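Local coordinates for protein endo-b-1,4-glucanase (Nasutitermes takasagoensis, PDB 1KS8) that probably hydrolyses internal beta-1,4-glucosidic linkages of cellulose, lichenin and cereal beta-D-glucans as a family 9 glycosyl hydrolase, at residues Phe63-Trp74 with Leu251-Val262; Val277-Ile285 with Ile313-Leu322. All blocks are in the same frame, centred on the assembly; numbering follows the deposited sequence.

From the N terminus, the chain passes through helix 62-78, which holds one half of contact 1, and then runs 176 mostly helical residues before L251-V262 returns to close that long loop. Helix 257-268 leads straight into helix 271-286, where contact 2 opens; it closes with I313-L322 after only 27 more residues. The two contacts therefore lie in series, neither nested nor crossed. Their centres are about 16 Å apart, yet they touch: V262 packs on V277 and L320, S258 meets Y280, and W74 reaches E316. Together they tie four helices of the (alpha/alpha)6 fold to one another, contact 1 near the chain's centre and contact 2 farther out.

Contact 1 (Phe63-Trp74 with Leu251-Val262); sequences FPMAYTATVLAW and LNWDSKVSGVQV
Within the (alpha/alpha)6 barrel, the ring of Y67 on helix 62-78 lies over the backbone of the loop that carries the calcium ligand D254 (calcium is absent from this model) and leads into helix 257-268. W253 CA makes a CH-pi contact 3.7 Å from the Y67 ring centroid, while K256 CE meets the ring edge at CD1, 3.6 Å away. A broad, flat side chain suits this place, its face covering backbone and its edge an aliphatic carbon. With K256 bent at chi3 and chi4 (60° and 62°), its NZ turns back to donate to N252 O at 3.2 Å; the charge is shared by salt bridges to E214, another calcium ligand, and E154. With an alanine at Y67, W253 CA would lose its aromatic face and K256 CE its ring edge, probably opening a gap between helix and loop. F63 CZ stands 3.4 Å from W253 O, which lies over its ring face, and F63 CD2 abuts the indole edge at W253 CE3. W74 CZ2 takes V262 CG1 at its edge, 3.6 Å away, and W74 CH2 approaches G259 CA, where a side chain would crowd L251 CD1. Helices 149-165, 303-319 and 415-430 pack against helix 62-78.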
loop_
_atom_site.group_PDB
_atom_site.type_symbol
_atom_site.label_atom_id
_atom_site.label_comp_id
_atom_site.label_asym_id
_atom_site.label_seq_id
_atom_site.Cartn_x
_atom_site.Cartn_y
_atom_site.Cartn_z
ATOM N N PHE A 63 -2.433 -4.788 -8.321
ATOM C CA PHE A 63 -3.502 -4.599 -7.354
ATOM C C PHE A 63 -2.944 -4.025 -6.046
ATOM O O PHE A 63 -3.347 -2.942 -5.620
ATOM C CB PHE A 63 -4.240 -5.929 -7.140
ATOM C CG PHE A 63 -5.578 -5.793 -6.459
ATOM C CD1 PHE A 63 -6.325 -4.622 -6.563
ATOM C CD2 PHE A 63 -6.108 -6.861 -5.743
ATOM C CE1 PHE A 63 -7.581 -4.517 -5.960
ATOM C CE2 PHE A 63 -7.363 -6.767 -5.139
ATOM C CZ PHE A 63 -8.099 -5.593 -5.250
ATOM N N PRO A 64 -2.004 -4.730 -5.394
ATOM C CA PRO A 64 -1.495 -4.134 -4.157
ATOM C C PRO A 64 -0.723 -2.837 -4.404
ATOM O O PRO A 64 -0.647 -1.993 -3.520
ATOM C CB PRO A 64 -0.622 -5.245 -3.563
ATOM C CG PRO A 64 -0.195 -6.036 -4.763
ATOM C CD PRO A 64 -1.465 -6.089 -5.580
ATOM N N MET A 65 -0.157 -2.662 -5.598
ATOM C CA MET A 65 0.584 -1.430 -5.869
ATOM C C MET A 65 -0.376 -0.246 -5.922
ATOM O O MET A 65 -0.071 0.829 -5.414
ATOM C CB MET A 65 1.355 -1.508 -7.190
ATOM C CG MET A 65 2.521 -0.518 -7.235
ATOM S SD MET A 65 3.201 -0.193 -8.873
ATOM C CE MET A 65 3.602 -1.863 -9.423
ATOM N N ALA A 66 -1.536 -0.447 -6.542
ATOM C CA ALA A 66 -2.533 0.612 -6.642
ATOM C C ALA A 66 -3.081 0.935 -5.255
ATOM O O ALA A 66 -3.234 2.104 -4.897
ATOM C CB ALA A 66 -3.663 0.183 -7.577
ATOM N N TYR A 67 -3.373 -0.107 -4.481
ATOM C CA TYR A 67 -3.877 0.065 -3.124
ATOM C C TYR A 67 -2.880 0.901 -2.321
ATOM O O TYR A 67 -3.255 1.831 -1.604
ATOM C CB TYR A 67 -4.053 -1.298 -2.450
ATOM C CG TYR A 67 -4.132 -1.217 -0.941
ATOM C CD1 TYR A 67 -5.320 -0.861 -0.299
ATOM C CD2 TYR A 67 -3.001 -1.433 -0.159
ATOM C CE1 TYR A 67 -5.373 -0.718 1.089
ATOM C CE2 TYR A 67 -3.042 -1.292 1.222
ATOM C CZ TYR A 67 -4.227 -0.934 1.839
ATOM O OH TYR A 67 -4.255 -0.773 3.205
ATOM N N THR A 68 -1.603 0.560 -2.448
ATOM C CA THR A 68 -0.554 1.275 -1.737
ATOM C C THR A 68 -0.595 2.754 -2.098
ATOM O O THR A 68 -0.559 3.623 -1.224
ATOM C CB THR A 68 0.835 0.707 -2.092
ATOM O OG1 THR A 68 0.948 -0.630 -1.589
ATOM C CG2 THR A 68 1.939 1.569 -1.489
ATOM N N ALA A 69 -0.674 3.031 -3.395
ATOM C CA ALA A 69 -0.718 4.405 -3.876
ATOM C C ALA A 69 -1.922 5.169 -3.336
ATOM O O ALA A 69 -1.796 6.320 -2.927
ATOM C CB ALA A 69 -0.725 4.421 -5.401
ATOM N N THR A 70 -3.089 4.535 -3.332
ATOM C CA THR A 70 -4.293 5.195 -2.837
ATOM C C THR A 70 -4.166 5.565 -1.365
ATOM O O THR A 70 -4.469 6.687 -0.977
ATOM C CB THR A 70 -5.542 4.305 -3.011
ATOM O OG1 THR A 70 -5.625 3.874 -4.372
ATOM C CG2 THR A 70 -6.812 5.084 -2.660
ATOM N N VAL A 71 -3.719 4.620 -0.547
ATOM C CA VAL A 71 -3.582 4.871 0.881
ATOM C C VAL A 71 -2.506 5.915 1.186
ATOM O O VAL A 71 -2.682 6.752 2.077
ATOM C CB VAL A 71 -3.314 3.549 1.635
ATOM C CG1 VAL A 71 -3.041 3.820 3.108
ATOM C CG2 VAL A 71 -4.532 2.635 1.493
ATOM N N LEU A 72 -1.399 5.888 0.449
ATOM C CA LEU A 72 -0.360 6.884 0.676
ATOM C C LEU A 72 -0.899 8.268 0.309
ATOM O O LEU A 72 -0.693 9.231 1.044
ATOM C CB LEU A 72 0.893 6.572 -0.152
ATOM C CG LEU A 72 1.738 5.372 0.292
ATOM C CD1 LEU A 72 2.962 5.286 -0.603
ATOM C CD2 LEU A 72 2.158 5.518 1.758
ATOM N N ALA A 73 -1.597 8.365 -0.820
ATOM C CA ALA A 73 -2.157 9.646 -1.249
ATOM C C ALA A 73 -3.211 10.121 -0.248
ATOM O O ALA A 73 -3.293 11.304 0.072
ATOM C CB ALA A 73 -2.775 9.509 -2.642
ATOM N N TRP A 74 -4.013 9.184 0.243
ATOM C CA TRP A 74 -5.067 9.481 1.211
ATOM C C TRP A 74 -4.478 10.164 2.448
ATOM O O TRP A 74 -4.999 11.177 2.921
ATOM C CB TRP A 74 -5.763 8.171 1.583
ATOM C CG TRP A 74 -7.011 8.274 2.409
ATOM C CD1 TRP A 74 -7.733 9.399 2.696
ATOM C CD2 TRP A 74 -7.714 7.182 3.007
ATOM N NE1 TRP A 74 -8.847 9.069 3.434
ATOM C CE2 TRP A 74 -8.859 7.714 3.639
ATOM C CE3 TRP A 74 -7.486 5.800 3.067
ATOM C CZ2 TRP A 74 -9.776 6.910 4.325
ATOM C CZ3 TRP A 74 -8.399 5.001 3.749
ATOM C CH2 TRP A 74 -9.529 5.560 4.369
ATOM N N LEU A 251 -9.662 -2.558 6.442
ATOM C CA LEU A 251 -8.956 -1.860 5.379
ATOM C C LEU A 251 -7.777 -2.744 5.002
ATOM O O LEU A 251 -6.892 -2.985 5.820
ATOM C CB LEU A 251 -8.447 -0.502 5.868
ATOM C CG LEU A 251 -7.536 0.257 4.897
ATOM C CD1 LEU A 251 -8.307 0.601 3.632
ATOM C CD2 LEU A 251 -7.016 1.519 5.567
ATOM N N ASN A 252 -7.781 -3.239 3.769
ATOM C CA ASN A 252 -6.714 -4.102 3.279
ATOM C C ASN A 252 -6.678 -3.976 1.762
ATOM O O ASN A 252 -7.593 -3.413 1.164
ATOM C CB ASN A 252 -6.989 -5.558 3.669
ATOM C CG ASN A 252 -5.762 -6.444 3.532
ATOM O OD1 ASN A 252 -5.859 -7.672 3.569
ATOM N ND2 ASN A 252 -4.599 -5.825 3.383
ATOM N N TRP A 253 -5.629 -4.503 1.139
ATOM C CA TRP A 253 -5.507 -4.426 -0.310
ATOM C C TRP A 253 -6.661 -5.109 -1.043
ATOM O O TRP A 253 -7.029 -4.689 -2.136
ATOM C CB TRP A 253 -4.181 -5.041 -0.780
ATOM C CG TRP A 253 -4.037 -6.497 -0.457
ATOM C CD1 TRP A 253 -3.506 -7.036 0.680
ATOM C CD2 TRP A 253 -4.485 -7.603 -1.253
ATOM N NE1 TRP A 253 -3.598 -8.408 0.643
ATOM C CE2 TRP A 253 -4.195 -8.782 -0.532
ATOM C CE3 TRP A 253 -5.106 -7.710 -2.505
ATOM C CZ2 TRP A 253 -4.505 -10.057 -1.019
ATOM C CZ3 TRP A 253 -5.416 -8.983 -2.992
ATOM C CH2 TRP A 253 -5.113 -10.136 -2.247
ATOM N N ASP A 254 -7.235 -6.151 -0.444
ATOM C CA ASP A 254 -8.326 -6.886 -1.089
ATOM C C ASP A 254 -9.739 -6.573 -0.603
ATOM O O ASP A 254 -10.716 -6.946 -1.251
ATOM C CB ASP A 254 -8.089 -8.397 -0.973
ATOM C CG ASP A 254 -8.041 -8.876 0.464
ATOM O OD1 ASP A 254 -8.030 -10.107 0.676
ATOM O OD2 ASP A 254 -8.007 -8.029 1.382
ATOM N N SER A 255 -9.851 -5.906 0.537
ATOM C CA SER A 255 -11.157 -5.555 1.081
ATOM C C SER A 255 -11.006 -4.292 1.906
ATOM O O SER A 255 -10.262 -4.269 2.886
ATOM C CB SER A 255 -11.696 -6.687 1.958
ATOM O OG SER A 255 -13.002 -6.388 2.424
ATOM N N LYS A 256 -11.716 -3.243 1.512
ATOM C CA LYS A 256 -11.623 -1.976 2.217
ATOM C C LYS A 256 -12.974 -1.349 2.525
ATOM O O LYS A 256 -13.169 -0.146 2.343
ATOM C CB LYS A 256 -10.772 -1.006 1.402
ATOM C CG LYS A 256 -11.203 -0.893 -0.050
ATOM C CD LYS A 256 -10.222 -0.058 -0.850
ATOM C CE LYS A 256 -8.827 -0.664 -0.844
ATOM N NZ LYS A 256 -8.798 -2.019 -1.461
ATOM N N VAL A 257 -13.902 -2.169 3.006
ATOM C CA VAL A 257 -15.234 -1.693 3.353
ATOM C C VAL A 257 -15.158 -0.528 4.338
ATOM O O VAL A 257 -15.873 0.462 4.190
ATOM C CB VAL A 257 -16.076 -2.827 3.976
ATOM C CG1 VAL A 257 -17.463 -2.317 4.320
ATOM C CG2 VAL A 257 -16.165 -3.997 3.004
ATOM N N SER A 258 -14.290 -0.639 5.340
ATOM C CA SER A 258 -14.154 0.428 6.328
ATOM C C SER A 258 -13.584 1.698 5.706
ATOM O O SER A 258 -13.912 2.806 6.129
ATOM C CB SER A 258 -13.268 -0.024 7.488
ATOM O OG SER A 258 -13.917 -1.020 8.259
ATOM N N GLY A 259 -12.721 1.535 4.709
ATOM C CA GLY A 259 -12.153 2.690 4.040
ATOM C C GLY A 259 -13.262 3.404 3.292
ATOM O O GLY A 259 -13.388 4.624 3.362
ATOM N N VAL A 260 -14.076 2.630 2.580
ATOM C CA VAL A 260 -15.195 3.176 1.818
ATOM C C VAL A 260 -16.155 3.914 2.744
ATOM O O VAL A 260 -16.590 5.028 2.455
ATOM C CB VAL A 260 -15.977 2.054 1.096
ATOM C CG1 VAL A 260 -17.291 2.595 0.549
ATOM C CG2 VAL A 260 -15.137 1.484 -0.035
ATOM N N GLN A 261 -16.471 3.282 3.866
ATOM C CA GLN A 261 -17.389 3.858 4.836
ATOM C C GLN A 261 -16.899 5.146 5.491
ATOM O O GLN A 261 -17.651 6.115 5.599
ATOM C CB GLN A 261 -17.722 2.807 5.893
ATOM C CG GLN A 261 -18.591 1.687 5.335
ATOM C CD GLN A 261 -18.581 0.432 6.184
ATOM O OE1 GLN A 261 -19.384 -0.478 5.969
ATOM N NE2 GLN A 261 -17.669 0.369 7.144
ATOM N N VAL A 262 -15.643 5.181 5.925
ATOM C CA VAL A 262 -15.145 6.392 6.556
ATOM C C VAL A 262 -14.972 7.496 5.512
ATOM O O VAL A 262 -15.106 8.680 5.821
ATOM C CB VAL A 262 -13.814 6.128 7.321
ATOM C CG1 VAL A 262 -12.649 6.009 6.355
ATOM C CG2 VAL A 262 -13.576 7.229 8.341
#

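Contact 2 (Val277-Ile285 with Ile313-Leu322); sequences VQSYVNYLI and IMLEAAELGL
V281 and M314 meet where segments 277-285 and 313-319 of helices 271-286 and 303-319, in the (alpha/alpha)6 fold, pack at 132° between their N-to-C directions, their axes 10.5 Å apart at closest approach. The interface is almost entirely apolar, and no hydrogen bond crosses it. Aliphatic contacts make up most of it: V281 CG1 sits 3.7 Å from M314 CG. Beyond CG the methionine runs extended, chi2 -178° and chi3 -163°, which carries its methyl CE across to the next turn, 3.9 Å from L284 CD1 and close to I285 CG1. A long, unbranched chain suits this place, because it can reach both L284 and I285. Aliphatic-aromatic contact is lighter: I313 CG2 comes to the edge of the Y280 ring near CD2, 4.4 Å away, and also touches V281 CG2. A317 presents only its CB, which meets V277 CG1 at 3.7 Å and, more distantly, V281 CG2; so small a residue lets the valines come up to the helix surface. The backbone beyond it ends the helix in a Schellman motif. There G321 takes positive phi, where a CB would collide with the carbonyl O of L320, and the turn redirects the chain so that L322 comes back against helix 271-286. Its two methyls are split between partners: L322 CD1 rests 4.0 Å from V277 CG1, and CD2 lies 4.1 Å from Q278 NE2.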
loop_
_atom_site.group_PDB
_atom_site.type_symbol
_atom_site.label_atom_id
_atom_site.label_comp_id
_atom_site.label_asym_id
_atom_site.label_seq_id
_atom_site.Cartn_x
_atom_site.Cartn_y
_atom_site.Cartn_z
ATOM N N VAL A 277 -18.837 2.827 10.945
ATOM C CA VAL A 277 -17.438 3.030 11.308
ATOM C C VAL A 277 -17.238 2.881 12.817
ATOM O O VAL A 277 -16.327 2.176 13.256
ATOM C CB VAL A 277 -16.939 4.425 10.860
ATOM C CG1 VAL A 277 -15.545 4.692 11.418
ATOM C CG2 VAL A 277 -16.913 4.498 9.340
ATOM N N GLN A 278 -18.083 3.542 13.607
ATOM C CA GLN A 278 -17.989 3.463 15.066
ATOM C C GLN A 278 -18.145 2.028 15.550
ATOM O O GLN A 278 -17.426 1.580 16.443
ATOM C CB GLN A 278 -19.069 4.326 15.740
ATOM C CG GLN A 278 -19.389 3.874 17.177
ATOM C CD GLN A 278 -20.507 4.661 17.847
ATOM O OE1 GLN A 278 -21.147 4.170 18.783
ATOM N NE2 GLN A 278 -20.738 5.885 17.386
ATOM N N SER A 279 -19.100 1.314 14.968
ATOM C CA SER A 279 -19.346 -0.067 15.354
ATOM C C SER A 279 -18.101 -0.920 15.141
ATOM O O SER A 279 -17.739 -1.731 15.994
ATOM C CB SER A 279 -20.507 -0.640 14.543
ATOM O OG SER A 279 -20.771 -1.980 14.920
ATOM N N TYR A 280 -17.446 -0.728 14.000
ATOM C CA TYR A 280 -16.243 -1.487 13.679
ATOM C C TYR A 280 -15.083 -1.140 14.608
ATOM O O TYR A 280 -14.434 -2.028 15.162
ATOM C CB TYR A 280 -15.828 -1.232 12.228
ATOM C CG TYR A 280 -14.524 -1.898 11.845
ATOM C CD1 TYR A 280 -14.399 -3.287 11.854
ATOM C CD2 TYR A 280 -13.411 -1.137 11.492
ATOM C CE1 TYR A 280 -13.190 -3.904 11.520
ATOM C CE2 TYR A 280 -12.199 -1.744 11.156
ATOM C CZ TYR A 280 -12.098 -3.125 11.174
ATOM O OH TYR A 280 -10.899 -3.727 10.861
ATOM N N VAL A 281 -14.817 0.152 14.772
ATOM C CA VAL A 281 -13.724 0.576 15.636
ATOM C C VAL A 281 -13.942 0.133 17.077
ATOM O O VAL A 281 -13.021 -0.377 17.716
ATOM C CB VAL A 281 -13.535 2.109 15.589
ATOM C CG1 VAL A 281 -12.473 2.530 16.596
ATOM C CG2 VAL A 281 -13.116 2.537 14.185
ATOM N N ASN A 282 -15.156 0.318 17.589
ATOM C CA ASN A 282 -15.459 -0.081 18.959
ATOM C C ASN A 282 -15.213 -1.572 19.125
ATOM O O ASN A 282 -14.698 -2.015 20.152
ATOM C CB ASN A 282 -16.912 0.256 19.308
ATOM C CG ASN A 282 -17.145 1.751 19.461
ATOM O OD1 ASN A 282 -18.290 2.206 19.544
ATOM N ND2 ASN A 282 -16.064 2.521 19.507
ATOM N N TYR A 283 -15.578 -2.347 18.108
ATOM C CA TYR A 283 -15.373 -3.787 18.139
ATOM C C TYR A 283 -13.888 -4.121 18.244
ATOM O O TYR A 283 -13.487 -4.972 19.036
ATOM C CB TYR A 283 -15.937 -4.445 16.880
ATOM C CG TYR A 283 -15.507 -5.885 16.751
ATOM C CD1 TYR A 283 -16.015 -6.860 17.607
ATOM C CD2 TYR A 283 -14.528 -6.258 15.831
ATOM C CE1 TYR A 283 -15.555 -8.170 17.557
ATOM C CE2 TYR A 283 -14.060 -7.568 15.772
ATOM C CZ TYR A 283 -14.575 -8.516 16.639
ATOM O OH TYR A 283 -14.096 -9.804 16.607
ATOM N N LEU A 284 -13.071 -3.457 17.432
ATOM C CA LEU A 284 -11.634 -3.702 17.459
ATOM C C LEU A 284 -11.046 -3.399 18.831
ATOM O O LEU A 284 -10.294 -4.198 19.383
ATOM C CB LEU A 284 -10.921 -2.844 16.409
ATOM C CG LEU A 284 -11.165 -3.166 14.933
ATOM C CD1 LEU A 284 -10.390 -2.171 14.079
ATOM C CD2 LEU A 284 -10.725 -4.598 14.624
ATOM N N ILE A 285 -11.394 -2.238 19.374
ATOM C CA ILE A 285 -10.885 -1.819 20.673
ATOM C C ILE A 285 -11.351 -2.704 21.824
ATOM O O ILE A 285 -10.551 -3.124 22.663
ATOM C CB ILE A 285 -11.301 -0.360 20.977
ATOM C CG1 ILE A 285 -10.654 0.578 19.956
ATOM C CG2 ILE A 285 -10.904 0.020 22.401
ATOM C CD1 ILE A 285 -11.001 2.040 20.138
ATOM N N ILE A 313 -7.604 3.588 10.168
ATOM C CA ILE A 313 -9.053 3.738 10.101
ATOM C C ILE A 313 -9.517 4.485 11.349
ATOM O O ILE A 313 -10.402 5.337 11.278
ATOM C CB ILE A 313 -9.763 2.363 10.013
ATOM C CG1 ILE A 313 -9.548 1.762 8.620
ATOM C CG2 ILE A 313 -11.259 2.514 10.297
ATOM C CD1 ILE A 313 -10.131 2.592 7.477
ATOM N N MET A 314 -8.907 4.179 12.489
ATOM C CA MET A 314 -9.265 4.841 13.739
ATOM C C MET A 314 -8.927 6.326 13.687
ATOM O O MET A 314 -9.696 7.163 14.163
ATOM C CB MET A 314 -8.539 4.191 14.915
ATOM C CG MET A 314 -9.050 2.806 15.250
ATOM S SD MET A 314 -8.212 2.115 16.681
ATOM C CE MET A 314 -8.622 0.384 16.492
ATOM N N LEU A 315 -7.773 6.653 13.112
ATOM C CA LEU A 315 -7.356 8.044 13.000
ATOM C C LEU A 315 -8.290 8.804 12.058
ATOM O O LEU A 315 -8.603 9.976 12.290
ATOM C CB LEU A 315 -5.904 8.113 12.517
ATOM C CG LEU A 315 -4.911 7.662 13.596
ATOM C CD1 LEU A 315 -3.567 7.303 12.974
ATOM C CD2 LEU A 315 -4.754 8.768 14.628
ATOM N N GLU A 316 -8.749 8.133 11.004
ATOM C CA GLU A 316 -9.667 8.758 10.057
ATOM C C GLU A 316 -11.024 8.951 10.727
ATOM O O GLU A 316 -11.704 9.954 10.501
ATOM C CB GLU A 316 -9.816 7.888 8.804
ATOM C CG GLU A 316 -8.665 8.032 7.819
ATOM C CD GLU A 316 -8.758 9.308 7.005
ATOM O OE1 GLU A 316 -7.725 9.757 6.466
ATOM O OE2 GLU A 316 -9.873 9.859 6.893
ATOM N N ALA A 317 -11.412 7.988 11.556
ATOM C CA ALA A 317 -12.683 8.060 12.269
ATOM C C ALA A 317 -12.660 9.222 13.256
ATOM O O ALA A 317 -13.655 9.933 13.415
ATOM C CB ALA A 317 -12.945 6.756 13.004
ATOM N N ALA A 318 -11.523 9.411 13.920
ATOM C CA ALA A 318 -11.381 10.494 14.886
ATOM C C ALA A 318 -11.605 11.843 14.210
ATOM O O ALA A 318 -12.156 12.765 14.815
ATOM C CB ALA A 318 -9.999 10.449 15.532
ATOM N N GLU A 319 -11.183 11.958 12.953
ATOM C CA GLU A 319 -11.354 13.200 12.207
ATOM C C GLU A 319 -12.830 13.501 11.960
ATOM O O GLU A 319 -13.202 14.653 11.741
ATOM C CB GLU A 319 -10.607 13.130 10.872
ATOM C CG GLU A 319 -9.097 13.084 11.031
ATOM C CD GLU A 319 -8.545 14.337 11.690
ATOM O OE1 GLU A 319 -7.544 14.234 12.426
ATOM O OE2 GLU A 319 -9.108 15.430 11.466
ATOM N N LEU A 320 -13.662 12.463 11.992
ATOM C CA LEU A 320 -15.102 12.618 11.788
ATOM C C LEU A 320 -15.747 13.111 13.078
ATOM O O LEU A 320 -16.931 13.452 13.105
ATOM C CB LEU A 320 -15.739 11.280 11.397
ATOM C CG LEU A 320 -15.363 10.646 10.057
ATOM C CD1 LEU A 320 -15.990 9.262 9.957
ATOM C CD2 LEU A 320 -15.835 11.530 8.915
ATOM N N GLY A 321 -14.959 13.142 14.148
ATOM C CA GLY A 321 -15.472 13.582 15.430
ATOM C C GLY A 321 -15.935 12.418 16.285
ATOM O O GLY A 321 -16.591 12.613 17.307
ATOM N N LEU A 322 -15.597 11.201 15.864
ATOM C CA LEU A 322 -15.975 10.002 16.603
ATOM C C LEU A 322 -14.929 9.675 17.664
ATOM O O LEU A 322 -13.776 9.389 17.330
ATOM C CB LEU A 322 -16.111 8.807 15.653
ATOM C CG LEU A 322 -17.261 8.821 14.644
ATOM C CD1 LEU A 322 -17.091 7.675 13.658
ATOM C CD2 LEU A 322 -18.591 8.707 15.378
#